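Local coordinates for protein DTDP-4-dehydrorhamnose reductase, rfbD ortholog (Clostridium acetobutylicum, PDB 1VL0) that probably catalyses the reduction of dTDP-6-deoxy-L-lyxo-4-hexulose to dTDP-L-rhamnose with a nicotinamide dinucleotide cofactor, in the pathway of dTDP-L-rhamnose biosynthesis, at residues Ala106-Ile111 / Ala150-Tyr155; Ser112-Phe117 / Arg159-Tyr164; Val231-Leu236 / Glu281-Tyr286. All coordinates share one frame; numbering follows the deposited sequence.

Contact 1 (Ala106-Ile111 / Ala150-Tyr155). With NAI (1,4-dihydronicotinamide adenine dinucleotide), chain D.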
loop_
_atom_site.group_PDB
_atom_site.type_symbol
_atom_site.label_atom_id
_atom_site.label_comp_id
_atom_site.label_asym_id
_atom_site.label_seq_id
_atom_site.Cartn_x
_atom_site.Cartn_y
_atom_site.Cartn_z
ATOM N N ALA A 106 9.843 17.583 -0.544
ATOM C CA ALA A 106 9.778 17.672 0.896
ATOM C C ALA A 106 9.334 16.369 1.571
ATOM O O ALA A 106 8.627 15.552 0.992
ATOM C CB ALA A 106 8.891 18.833 1.325
ATOM N N GLU A 107 9.778 16.203 2.812
ATOM C CA GLU A 107 9.393 15.070 3.706
ATOM C C GLU A 107 8.109 15.463 4.370
ATOM O O GLU A 107 7.799 16.634 4.465
ATOM C CB GLU A 107 10.436 14.903 4.816
ATOM C CG GLU A 107 11.875 14.656 4.357
ATOM C CD GLU A 107 12.819 14.527 5.545
ATOM O OE1 GLU A 107 13.134 15.561 6.150
ATOM O OE2 GLU A 107 13.213 13.404 5.909
ATOM N N ILE A 108 7.340 14.492 4.814
ATOM C CA ILE A 108 6.150 14.792 5.534
ATOM C C ILE A 108 6.079 13.970 6.814
ATOM O O ILE A 108 6.261 12.743 6.786
ATOM C CB ILE A 108 4.860 14.609 4.666
ATOM C CG1 ILE A 108 3.622 14.803 5.552
ATOM C CG2 ILE A 108 4.777 13.228 3.987
ATOM C CD1 ILE A 108 2.384 15.058 4.858
ATOM N N VAL A 109 5.825 14.649 7.945
ATOM C CA VAL A 109 5.470 13.966 9.179
ATOM C C VAL A 109 3.975 14.118 9.337
ATOM O O VAL A 109 3.433 15.198 9.300
ATOM C CB VAL A 109 6.142 14.520 10.438
ATOM C CG1 VAL A 109 5.713 13.789 11.666
ATOM C CG2 VAL A 109 7.660 14.425 10.333
ATOM N N GLN A 110 3.317 12.994 9.538
ATOM C CA GLN A 110 1.862 12.947 9.793
ATOM C C GLN A 110 1.594 12.330 11.183
ATOM O O GLN A 110 1.959 11.177 11.463
ATOM C CB GLN A 110 1.226 12.071 8.741
ATOM C CG GLN A 110 -0.217 11.624 9.027
ATOM C CD GLN A 110 -1.178 12.784 9.072
ATOM O OE1 GLN A 110 -0.864 13.908 8.639
ATOM N NE2 GLN A 110 -2.365 12.517 9.582
ATOM N N ILE A 111 0.955 13.101 12.033
ATOM C CA ILE A 111 0.673 12.638 13.347
ATOM C C ILE A 111 -0.681 11.903 13.330
ATOM O O ILE A 111 -1.677 12.404 12.777
ATOM C CB ILE A 111 0.647 13.813 14.381
ATOM C CG1 ILE A 111 1.896 14.701 14.275
ATOM C CG2 ILE A 111 0.504 13.211 15.798
ATOM C CD1 ILE A 111 3.194 14.097 14.738
ATOM N N ALA A 150 1.023 6.729 0.296
ATOM C CA ALA A 150 0.840 6.462 -1.140
ATOM C C ALA A 150 1.412 7.576 -1.964
ATOM O O ALA A 150 1.904 7.346 -3.044
ATOM C CB ALA A 150 -0.628 6.330 -1.470
ATOM N N LEU A 151 1.339 8.790 -1.441
ATOM C CA LEU A 151 1.692 9.976 -2.220
ATOM C C LEU A 151 3.093 10.566 -2.006
ATOM O O LEU A 151 3.469 11.487 -2.706
ATOM C CB LEU A 151 0.654 11.042 -1.950
ATOM C CG LEU A 151 -0.747 10.704 -2.469
ATOM C CD1 LEU A 151 -1.745 11.620 -1.845
ATOM C CD2 LEU A 151 -0.809 10.754 -4.012
ATOM N N ASN A 152 3.837 10.072 -1.013
ATOM C CA ASN A 152 5.160 10.584 -0.679
ATOM C C ASN A 152 6.024 9.488 -0.009
ATOM O O ASN A 152 5.763 9.140 1.135
ATOM C CB ASN A 152 5.042 11.856 0.222
ATOM C CG ASN A 152 6.334 12.660 0.301
ATOM O OD1 ASN A 152 7.427 12.107 0.125
ATOM N ND2 ASN A 152 6.220 13.972 0.544
ATOM N N PRO A 153 7.052 8.976 -0.705
ATOM C CA PRO A 153 7.987 7.994 -0.110
ATOM C C PRO A 153 8.851 8.454 1.078
ATOM O O PRO A 153 9.402 7.581 1.761
ATOM C CB PRO A 153 8.914 7.624 -1.279
ATOM C CG PRO A 153 8.144 7.968 -2.488
ATOM C CD PRO A 153 7.402 9.238 -2.109
ATOM N N LYS A 154 9.063 9.774 1.232
ATOM C CA LYS A 154 9.708 10.380 2.388
ATOM C C LYS A 154 8.672 10.736 3.442
ATOM O O LYS A 154 8.366 11.885 3.669
ATOM C CB LYS A 154 10.593 11.584 1.992
ATOM C CG LYS A 154 11.816 11.163 1.191
ATOM C CD LYS A 154 12.807 12.345 0.863
ATOM C CE LYS A 154 14.198 11.792 0.475
ATOM N NZ LYS A 154 14.889 11.060 1.587
ATOM N N TYR A 155 8.121 9.700 4.108
ATOM C CA TYR A 155 7.104 9.890 5.093
ATOM C C TYR A 155 7.515 9.393 6.481
ATOM O O TYR A 155 8.307 8.458 6.637
ATOM C CB TYR A 155 5.761 9.196 4.687
ATOM C CG TYR A 155 5.820 7.718 4.805
ATOM C CD1 TYR A 155 6.232 6.952 3.739
ATOM C CD2 TYR A 155 5.465 7.072 5.984
ATOM C CE1 TYR A 155 6.305 5.570 3.851
ATOM C CE2 TYR A 155 5.564 5.693 6.110
ATOM C CZ TYR A 155 5.988 4.954 5.046
ATOM O OH TYR A 155 6.069 3.571 5.140
HETATM P PA NAI D . -5.037 20.319 18.855
HETATM O O1A NAI D . -6.512 20.043 18.779
HETATM O O2A NAI D . -4.581 20.860 20.188
HETATM O O5B NAI D . -4.679 21.245 17.594
HETATM C C5B NAI D . -5.103 20.809 16.318
HETATM C C4B NAI D . -5.087 21.956 15.317
HETATM O O4B NAI D . -5.856 21.601 14.170
HETATM C C3B NAI D . -5.717 23.262 15.798
HETATM O O3B NAI D . -4.732 24.270 15.927
HETATM C C2B NAI D . -6.733 23.568 14.687
HETATM O O2B NAI D . -7.021 24.945 14.487
HETATM C C1B NAI D . -6.056 22.842 13.520
HETATM N N9A NAI D . -6.780 22.740 12.239
HETATM C C8A NAI D . -8.082 22.349 12.097
HETATM N N7A NAI D . -8.401 22.408 10.788
HETATM C C5A NAI D . -7.341 22.852 10.074
HETATM C C6A NAI D . -7.167 23.088 8.708
HETATM N N6A NAI D . -8.155 22.899 7.848
HETATM N N1A NAI D . -5.949 23.541 8.255
HETATM C C2A NAI D . -4.902 23.749 9.159
HETATM N N3A NAI D . -5.078 23.547 10.505
HETATM C C4A NAI D . -6.289 23.081 10.975
HETATM O O3 NAI D . -4.261 18.977 18.445
HETATM P PN NAI D . -3.223 18.127 19.351
HETATM O O1N NAI D . -1.855 18.666 19.225
HETATM O O2N NAI D . -3.895 17.783 20.624
HETATM O O5D NAI D . -3.117 16.823 18.398
HETATM C C5D NAI D . -1.993 16.698 17.536
HETATM C C4D NAI D . -2.098 15.410 16.763
HETATM O O4D NAI D . -2.162 14.269 17.645
HETATM C C3D NAI D . -3.333 15.365 15.866
HETATM O O3D NAI D . -2.850 14.970 14.613
HETATM C C2D NAI D . -4.253 14.315 16.488
HETATM O O2D NAI D . -5.078 13.556 15.610
HETATM C C1D NAI D . -3.219 13.424 17.187
HETATM N N1N NAI D . -3.745 12.713 18.351
HETATM C C2N NAI D . -4.018 13.424 19.498
HETATM C C3N NAI D . -4.493 12.723 20.605
HETATM C C7N NAI D . -5.131 13.460 21.744
HETATM O O7N NAI D . -5.307 12.759 22.946
HETATM N N7N NAI D . -5.509 14.737 21.602
HETATM C C4N NAI D . -4.673 11.334 20.532
HETATM C C5N NAI D . -4.393 10.629 19.362
HETATM C C6N NAI D . -3.926 11.363 18.276
HETATM O O HOH W 1 9.341 13.761 -1.262
#
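Ile108 and Tyr155 form a parallel beta bridge, their CA atoms 5.0 Å apart, where the chain leaving helix 136-151 joins the sheet beside strand 107-113. The bridge is pinned by Ile108 N donating to Lys154 O at 3.0 Å, and that carbonyl also receives a CA-H...O contact from Glu107. On the next residue the roles reverse, with Tyr155 CA approaching Ile108 O.

Asn152, the first residue beyond the helix to leave helical backbone angles, does most of the side-chain work. Its CG lies anti to the backbone N (chi1 -164°), which carries the amide across to the start of the strand. There ND2 donates to Ala106 O at 2.9 Å along an almost straight N-H line (170°), with the acceptor close to the amide plane. The same ND2 also hydrogen-bonds to Ala98 O of helix 83-104, while OD1 turns back to accept from Lys154 N, closing an Asx turn. A water donates to Asn152 OD1 and Ala106 O. Two acceptors for ND2 and two donors to OD1 fix the rotation of the amide. Ile108 CG2 packs against this amide, 3.8 Å from Asn152 ND2, and also makes an apolar contact with Tyr155 CB. Lys154 CB lies 4.1 Å from Glu107 CG where their chains pass obliquely; farther out, Lys154 NZ hydrogen-bonds to Tyr213 OH and to Ser103 OG of the second subunit, and Glu107 OE2 to Tyr156 OH.

Strand 107-113, helix 136-151 and strand 155-164 thus make a beta-alpha-beta crossover between neighbouring parallel strands, the repeating unit of a Rossmann-type fold.

Contact 2 (Ser112-Phe117 / Arg159-Tyr164). With NAI (1,4-dihydronicotinamide adenine dinucleotide), chain D.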
loop_
_atom_site.group_PDB
_atom_site.type_symbol
_atom_site.label_atom_id
_atom_site.label_comp_id
_atom_site.label_asym_id
_atom_site.label_seq_id
_atom_site.Cartn_x
_atom_site.Cartn_y
_atom_site.Cartn_z
ATOM N N SER A 112 -0.706 10.728 13.939
ATOM C CA SER A 112 -1.866 9.884 13.912
ATOM C C SER A 112 -2.185 9.360 15.334
ATOM O O SER A 112 -1.710 9.907 16.344
ATOM C CB SER A 112 -1.654 8.710 12.924
ATOM O OG SER A 112 -2.876 8.024 12.584
ATOM N N THR A 113 -2.971 8.283 15.401
ATOM C CA THR A 113 -3.722 7.926 16.596
ATOM C C THR A 113 -3.797 6.427 16.865
ATOM O O THR A 113 -3.816 5.598 15.964
ATOM C CB THR A 113 -5.149 8.568 16.526
ATOM O OG1 THR A 113 -5.935 8.220 17.687
ATOM C CG2 THR A 113 -5.950 8.051 15.349
ATOM N N ASP A 114 -3.844 6.096 18.141
ATOM C CA ASP A 114 -4.222 4.752 18.631
ATOM C C ASP A 114 -5.639 4.331 18.273
ATOM O O ASP A 114 -5.954 3.168 18.305
ATOM C CB ASP A 114 -4.058 4.708 20.183
ATOM C CG ASP A 114 -5.019 5.669 20.930
ATOM O OD1 ASP A 114 -5.079 6.870 20.590
ATOM O OD2 ASP A 114 -5.753 5.301 21.879
ATOM N N TYR A 115 -6.496 5.265 17.886
ATOM C CA TYR A 115 -7.857 4.902 17.436
ATOM C C TYR A 115 -7.892 4.180 16.079
ATOM O O TYR A 115 -8.953 3.814 15.601
ATOM C CB TYR A 115 -8.756 6.150 17.345
ATOM C CG TYR A 115 -9.411 6.558 18.666
ATOM C CD1 TYR A 115 -8.653 7.046 19.703
ATOM C CD2 TYR A 115 -10.777 6.449 18.849
ATOM C CE1 TYR A 115 -9.232 7.410 20.892
ATOM C CE2 TYR A 115 -11.361 6.809 20.018
ATOM C CZ TYR A 115 -10.573 7.299 21.046
ATOM O OH TYR A 115 -11.142 7.662 22.248
ATOM N N VAL A 116 -6.741 3.982 15.432
ATOM C CA VAL A 116 -6.704 3.110 14.244
ATOM C C VAL A 116 -6.882 1.646 14.611
ATOM O O VAL A 116 -7.137 0.837 13.743
ATOM C CB VAL A 116 -5.441 3.291 13.381
ATOM C CG1 VAL A 116 -5.315 4.777 12.918
ATOM C CG2 VAL A 116 -4.186 2.856 14.088
ATOM N N PHE A 117 -6.730 1.314 15.882
ATOM C CA PHE A 117 -6.896 -0.059 16.383
ATOM C C PHE A 117 -8.280 -0.223 17.007
ATOM O O PHE A 117 -8.943 0.773 17.266
ATOM C CB PHE A 117 -5.794 -0.356 17.373
ATOM C CG PHE A 117 -4.422 -0.274 16.765
ATOM C CD1 PHE A 117 -4.001 -1.221 15.840
ATOM C CD2 PHE A 117 -3.547 0.743 17.106
ATOM C CE1 PHE A 117 -2.724 -1.173 15.312
ATOM C CE2 PHE A 117 -2.278 0.810 16.551
ATOM C CZ PHE A 117 -1.879 -0.123 15.625
ATOM N N ARG A 159 2.092 7.747 15.499
ATOM C CA ARG A 159 0.842 7.531 16.214
ATOM C C ARG A 159 1.020 7.861 17.668
ATOM O O ARG A 159 1.932 7.369 18.318
ATOM C CB ARG A 159 0.344 6.080 16.083
ATOM C CG ARG A 159 0.174 5.608 14.671
ATOM C CD ARG A 159 -0.597 4.306 14.613
ATOM N NE ARG A 159 -0.777 3.829 13.238
ATOM C CZ ARG A 159 -0.524 2.618 12.778
ATOM N NH1 ARG A 159 -0.048 1.661 13.559
ATOM N NH2 ARG A 159 -0.757 2.377 11.493
ATOM N N THR A 160 0.121 8.664 18.206
ATOM C CA THR A 160 0.177 8.974 19.612
ATOM C C THR A 160 -1.197 8.802 20.291
ATOM O O THR A 160 -2.152 8.358 19.652
ATOM C CB THR A 160 0.790 10.344 19.852
ATOM O OG1 THR A 160 1.059 10.488 21.265
ATOM C CG2 THR A 160 -0.150 11.471 19.509
ATOM N N ALA A 161 -1.273 9.104 21.592
ATOM C CA ALA A 161 -2.501 8.864 22.357
ATOM C C ALA A 161 -2.476 9.646 23.655
ATOM O O ALA A 161 -1.394 9.978 24.162
ATOM C CB ALA A 161 -2.637 7.363 22.686
ATOM N N TRP A 162 -3.674 9.928 24.177
ATOM C CA TRP A 162 -3.853 10.471 25.537
ATOM C C TRP A 162 -2.930 11.661 25.704
ATOM O O TRP A 162 -2.163 11.759 26.665
ATOM C CB TRP A 162 -3.538 9.408 26.568
ATOM C CG TRP A 162 -4.492 8.282 26.619
ATOM C CD1 TRP A 162 -5.261 7.766 25.592
ATOM C CD2 TRP A 162 -4.765 7.463 27.757
ATOM N NE1 TRP A 162 -5.990 6.687 26.039
ATOM C CE2 TRP A 162 -5.731 6.499 27.368
ATOM C CE3 TRP A 162 -4.346 7.485 29.085
ATOM C CZ2 TRP A 162 -6.255 5.570 28.255
ATOM C CZ3 TRP A 162 -4.839 6.572 29.934
ATOM C CH2 TRP A 162 -5.797 5.618 29.530
ATOM N N LEU A 163 -3.016 12.587 24.771
ATOM C CA LEU A 163 -1.996 13.619 24.647
ATOM C C LEU A 163 -2.318 14.913 25.414
ATOM O O LEU A 163 -3.419 15.471 25.304
ATOM C CB LEU A 163 -1.808 13.966 23.167
ATOM C CG LEU A 163 -0.654 14.877 22.833
ATOM C CD1 LEU A 163 0.661 14.196 23.092
ATOM C CD2 LEU A 163 -0.769 15.350 21.379
ATOM N N TYR A 164 -1.337 15.417 26.161
ATOM C CA TYR A 164 -1.532 16.645 26.922
ATOM C C TYR A 164 -0.371 17.579 26.670
ATOM O O TYR A 164 0.751 17.174 26.423
ATOM C CB TYR A 164 -1.738 16.382 28.447
ATOM C CG TYR A 164 -0.560 15.674 29.108
ATOM C CD1 TYR A 164 0.508 16.391 29.582
ATOM C CD2 TYR A 164 -0.536 14.310 29.234
ATOM C CE1 TYR A 164 1.580 15.766 30.166
ATOM C CE2 TYR A 164 0.519 13.678 29.805
ATOM C CZ TYR A 164 1.559 14.413 30.304
ATOM O OH TYR A 164 2.650 13.794 30.827
HETATM P PA NAI D . -5.037 20.319 18.855
HETATM O O1A NAI D . -6.512 20.043 18.779
HETATM O O2A NAI D . -4.581 20.860 20.188
HETATM O O5B NAI D . -4.679 21.245 17.594
HETATM C C5B NAI D . -5.103 20.809 16.318
HETATM C C4B NAI D . -5.087 21.956 15.317
HETATM O O4B NAI D . -5.856 21.601 14.170
HETATM C C3B NAI D . -5.717 23.262 15.798
HETATM O O3B NAI D . -4.732 24.270 15.927
HETATM C C2B NAI D . -6.733 23.568 14.687
HETATM O O2B NAI D . -7.021 24.945 14.487
HETATM C C1B NAI D . -6.056 22.842 13.520
HETATM N N9A NAI D . -6.780 22.740 12.239
HETATM C C8A NAI D . -8.082 22.349 12.097
HETATM N N7A NAI D . -8.401 22.408 10.788
HETATM C C5A NAI D . -7.341 22.852 10.074
HETATM C C6A NAI D . -7.167 23.088 8.708
HETATM N N6A NAI D . -8.155 22.899 7.848
HETATM N N1A NAI D . -5.949 23.541 8.255
HETATM C C2A NAI D . -4.902 23.749 9.159
HETATM N N3A NAI D . -5.078 23.547 10.505
HETATM C C4A NAI D . -6.289 23.081 10.975
HETATM O O3 NAI D . -4.261 18.977 18.445
HETATM P PN NAI D . -3.223 18.127 19.351
HETATM O O1N NAI D . -1.855 18.666 19.225
HETATM O O2N NAI D . -3.895 17.783 20.624
HETATM O O5D NAI D . -3.117 16.823 18.398
HETATM C C5D NAI D . -1.993 16.698 17.536
HETATM C C4D NAI D . -2.098 15.410 16.763
HETATM O O4D NAI D . -2.162 14.269 17.645
HETATM C C3D NAI D . -3.333 15.365 15.866
HETATM O O3D NAI D . -2.850 14.970 14.613
HETATM C C2D NAI D . -4.253 14.315 16.488
HETATM O O2D NAI D . -5.078 13.556 15.610
HETATM C C1D NAI D . -3.219 13.424 17.187
HETATM N N1N NAI D . -3.745 12.713 18.351
HETATM C C2N NAI D . -4.018 13.424 19.498
HETATM C C3N NAI D . -4.493 12.723 20.605
HETATM C C7N NAI D . -5.131 13.460 21.744
HETATM O O7N NAI D . -5.307 12.759 22.946
HETATM N N7N NAI D . -5.509 14.737 21.602
HETATM C C4N NAI D . -4.673 11.334 20.532
HETATM C C5N NAI D . -4.393 10.629 19.362
HETATM C C6N NAI D . -3.926 11.363 18.276
HETATM O O HOH W 2 -5.895 9.013 22.176
HETATM O O HOH W 3 -7.505 5.779 23.540
#
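Arg159 lies across Val116 and Phe117, its chain extended from CG to NE and crossing both side chains at about a right angle. Val116 CG2, 3.6 Å from Arg159 NE, lies over one face of the guanidinium and one face of the Phe117 ring, in both cases toward the rim. Ring and guanidinium planes stand 89° apart, and Phe117 CZ comes within 3.3 Å of Arg159 NH1 on an oblique approach. Nearer the backbone, Arg159 CG rests on Ser112 CB. The charge is matched by Glu145 of helix 136-151, which forms a salt bridge with Arg159 NH2 and accepts from Ser112 OG; Arg159 NH1 hydrogen-bonds to His217 NE2.

Ser112-Arg159 and Thr113-Thr160 are parallel bridge pairs. Thr160 N donates to Ser112 O at 2.9 Å, and Asp114 N donates in turn to Thr160 O. With its CG set between the backbone N and the carbonyl carbon (chi1 64°), Asp114 brings its carboxylate against Ala161, OD1 being 3.3 Å from Ala161 CB. One water joins Asp114 OD1 to the backbone N of Trp162; a second, unusually close to OD2 so that this bridge is less certain, lies near the indole NE1. Both waters lie in the plane of the indole at its edge. Thr113 OG1 accepts from Tyr115 N at 3.0 Å, an ST turn that begins the 3-10 segment 114-116.

The dihydronicotinamide lies against Thr113 and Thr160, with its C5N 3.3 Å from Thr113 OG1, while Leu163 N donates to its carboxamide O7N at 2.9 Å and 174°. Adjacent carboxyl-terminal strand ends that cradle a nicotinamide in this way are characteristic of the cofactor site of extended short-chain dehydrogenase/reductases.

Contact 3 (Val231-Leu236 / Glu281-Tyr286)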
loop_
_atom_site.group_PDB
_atom_site.type_symbol
_atom_site.label_atom_id
_atom_site.label_comp_id
_atom_site.label_asym_id
_atom_site.label_seq_id
_atom_site.Cartn_x
_atom_site.Cartn_y
_atom_site.Cartn_z
ATOM N N VAL A 231 -6.074 9.892 39.452
ATOM C CA VAL A 231 -5.553 9.726 40.795
ATOM C C VAL A 231 -4.145 10.318 40.912
ATOM O O VAL A 231 -3.812 10.974 41.908
ATOM C CB VAL A 231 -5.572 8.214 41.194
ATOM C CG1 VAL A 231 -4.813 7.961 42.506
ATOM C CG2 VAL A 231 -6.999 7.777 41.379
ATOM N N GLU A 232 -3.315 10.126 39.900
ATOM C CA GLU A 232 -1.975 10.693 39.937
ATOM C C GLU A 232 -2.015 12.201 39.783
ATOM O O GLU A 232 -1.267 12.880 40.456
ATOM C CB GLU A 232 -1.084 10.047 38.898
ATOM C CG GLU A 232 0.353 10.566 38.827
ATOM C CD GLU A 232 1.231 10.141 39.996
ATOM O OE1 GLU A 232 0.770 9.437 40.923
ATOM O OE2 GLU A 232 2.414 10.507 39.961
ATOM N N ILE A 233 -2.883 12.713 38.917
ATOM C CA ILE A 233 -3.049 14.180 38.751
ATOM C C ILE A 233 -3.363 14.849 40.101
ATOM O O ILE A 233 -2.754 15.874 40.469
ATOM C CB ILE A 233 -4.172 14.506 37.745
ATOM C CG1 ILE A 233 -3.740 14.164 36.291
ATOM C CG2 ILE A 233 -4.548 15.975 37.796
ATOM C CD1 ILE A 233 -4.894 13.999 35.305
ATOM N N PHE A 234 -4.322 14.273 40.832
ATOM C CA PHE A 234 -4.740 14.836 42.122
ATOM C C PHE A 234 -3.693 14.627 43.250
ATOM O O PHE A 234 -3.477 15.520 44.085
ATOM C CB PHE A 234 -6.121 14.287 42.510
ATOM C CG PHE A 234 -7.210 14.676 41.539
ATOM C CD1 PHE A 234 -7.334 15.998 41.095
ATOM C CD2 PHE A 234 -8.104 13.720 41.060
ATOM C CE1 PHE A 234 -8.334 16.351 40.204
ATOM C CE2 PHE A 234 -9.134 14.066 40.166
ATOM C CZ PHE A 234 -9.248 15.385 39.735
ATOM N N ARG A 235 -2.979 13.496 43.204
ATOM C CA ARG A 235 -1.819 13.320 44.060
ATOM C C ARG A 235 -0.750 14.401 43.846
ATOM O O ARG A 235 -0.226 14.991 44.807
ATOM C CB ARG A 235 -1.211 11.941 43.874
ATOM C CG ARG A 235 -0.185 11.579 44.929
ATOM C CD ARG A 235 0.702 10.387 44.600
ATOM N NE ARG A 235 1.647 10.653 43.506
ATOM C CZ ARG A 235 2.833 11.244 43.641
ATOM N NH1 ARG A 235 3.268 11.650 44.803
ATOM N NH2 ARG A 235 3.584 11.469 42.582
ATOM N N LEU A 236 -0.464 14.703 42.601
ATOM C CA LEU A 236 0.559 15.703 42.270
ATOM C C LEU A 236 0.142 17.137 42.594
ATOM O O LEU A 236 0.979 17.970 42.986
ATOM C CB LEU A 236 0.920 15.592 40.789
ATOM C CG LEU A 236 1.805 14.417 40.360
ATOM C CD1 LEU A 236 1.802 14.292 38.842
ATOM C CD2 LEU A 236 3.231 14.544 40.868
ATOM N N GLU A 281 6.686 10.608 35.217
ATOM C CA GLU A 281 7.748 11.607 35.156
ATOM C C GLU A 281 7.386 12.784 34.228
ATOM O O GLU A 281 7.610 13.936 34.555
ATOM C CB GLU A 281 9.024 10.922 34.686
ATOM C CG GLU A 281 10.265 11.789 34.653
ATOM C CD GLU A 281 11.520 11.048 34.152
ATOM O OE1 GLU A 281 11.489 9.796 34.026
ATOM O OE2 GLU A 281 12.531 11.740 33.859
ATOM N N SER A 282 6.873 12.465 33.037
ATOM C CA SER A 282 6.436 13.436 32.105
ATOM C C SER A 282 5.313 14.278 32.688
ATOM O O SER A 282 5.249 15.499 32.502
ATOM C CB SER A 282 5.966 12.739 30.822
ATOM O OG SER A 282 7.067 12.189 30.139
ATOM N N LEU A 283 4.406 13.605 33.371
ATOM C CA LEU A 283 3.220 14.230 33.918
ATOM C C LEU A 283 3.618 15.194 35.052
ATOM O O LEU A 283 3.192 16.395 35.061
ATOM C CB LEU A 283 2.249 13.147 34.404
ATOM C CG LEU A 283 1.003 13.754 35.044
ATOM C CD1 LEU A 283 0.228 14.757 34.084
ATOM C CD2 LEU A 283 0.118 12.697 35.607
ATOM N N LYS A 284 4.504 14.742 35.933
ATOM C CA LYS A 284 5.009 15.629 36.995
ATOM C C LYS A 284 5.649 16.885 36.418
ATOM O O LYS A 284 5.425 17.996 36.936
ATOM C CB LYS A 284 5.994 14.933 37.924
ATOM C CG LYS A 284 6.365 15.810 39.123
ATOM C CD LYS A 284 7.079 15.103 40.250
ATOM C CE LYS A 284 7.144 16.011 41.499
ATOM N NZ LYS A 284 7.732 17.396 41.212
ATOM N N GLU A 285 6.444 16.744 35.364
ATOM C CA GLU A 285 7.110 17.914 34.743
ATOM C C GLU A 285 6.036 18.901 34.238
ATOM O O GLU A 285 6.160 20.123 34.315
ATOM C CB GLU A 285 8.032 17.433 33.636
ATOM C CG GLU A 285 8.695 18.502 32.794
ATOM C CD GLU A 285 9.324 17.961 31.498
ATOM O OE1 GLU A 285 8.578 17.497 30.589
ATOM O OE2 GLU A 285 10.577 18.033 31.350
ATOM N N TYR A 286 4.958 18.358 33.720
ATOM C CA TYR A 286 3.890 19.160 33.155
ATOM C C TYR A 286 3.109 19.898 34.225
ATOM O O TYR A 286 2.863 21.115 34.093
ATOM C CB TYR A 286 2.951 18.301 32.304
ATOM C CG TYR A 286 1.785 19.068 31.705
ATOM C CD1 TYR A 286 1.983 19.992 30.698
ATOM C CD2 TYR A 286 0.511 18.837 32.129
ATOM C CE1 TYR A 286 0.927 20.689 30.152
ATOM C CE2 TYR A 286 -0.563 19.508 31.591
ATOM C CZ TYR A 286 -0.356 20.433 30.606
ATOM O OH TYR A 286 -1.437 21.087 30.099
#
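Two helices of the carboxy-terminal half, 226-237 and 279-290, pack here as an obliquely crossed helix pair in this extended short-chain dehydrogenase/reductase. Over the short segments 231-236 and 281-286 the axes come within 10.5 Å at a signed crossing angle of -44°, and the two helices run in roughly the same direction. The joint is apolar and modest, burying 205 Å² in all, and it rests chiefly on Leu236, Leu283 and Lys284.

Leu283 reaches across with its CG anti to the backbone N (chi1 178°), which points its CG and methyls at the facing helix. Its CD2 branch meets three residues there: it is 3.9 Å from Glu232 CG, 4.2 Å from Ile233 CG1, and also near Leu236 CD1. The approaches differ, for Glu232 runs past Leu283 in the opposite direction whereas Ile233 crosses it at about a right angle. Leu236 completes the joint by dividing its two methyls. CD1 presses on Leu283 CG at 3.9 Å and lies beside Lys284 CA; CD2 lies against the aliphatic part of the lysine, 3.8 Å from Lys284 CG. The same interface continues one turn on, where Leu236 packs on Ile287.

Other elements flank the pair: Ile233 packs on Phe170 of helix 170-180, and Leu283 on Tyr164 of strand 155-164. Beyond its methylenes, Lys284 bends at its last torsion, and NZ forms a salt bridge with Asp288 one turn on.

The bend of Glu232 at chi2 (72°) carries its carboxylate to Arg235, which grips it side-on: NE donates to OE1 and NH2 to OE2. Both oxygens lie near the guanidinium plane, yet each is met from above the carboxylate plane, and the Arg235 NH2 to Glu232 OE2 bond measures 3.0 Å.

Contacts 1 and 2 lie on the same pair of neighbouring parallel strands, 107-113 and 155-164, with centres 18 Å apart; they touch where Ile111 CG2 meets Thr160 CG2, 4.2 Å away. Their segments alternate along the chain: contact 1 joins the two strands near their amino-terminal starts, just after helix 136-151 ends, and contact 2 near their carboxyl-terminal ends, beside the nicotinamide. Contact 3 follows later in sequence, 20 Å from contact 2 and 34 Å from contact 1 between centres, on the opposite side of the chain's centre from contact 1. Tyr164 at the end of contact 2 packs against Leu283 and Tyr286, connecting the nucleotide-binding sheet to helix 279-290.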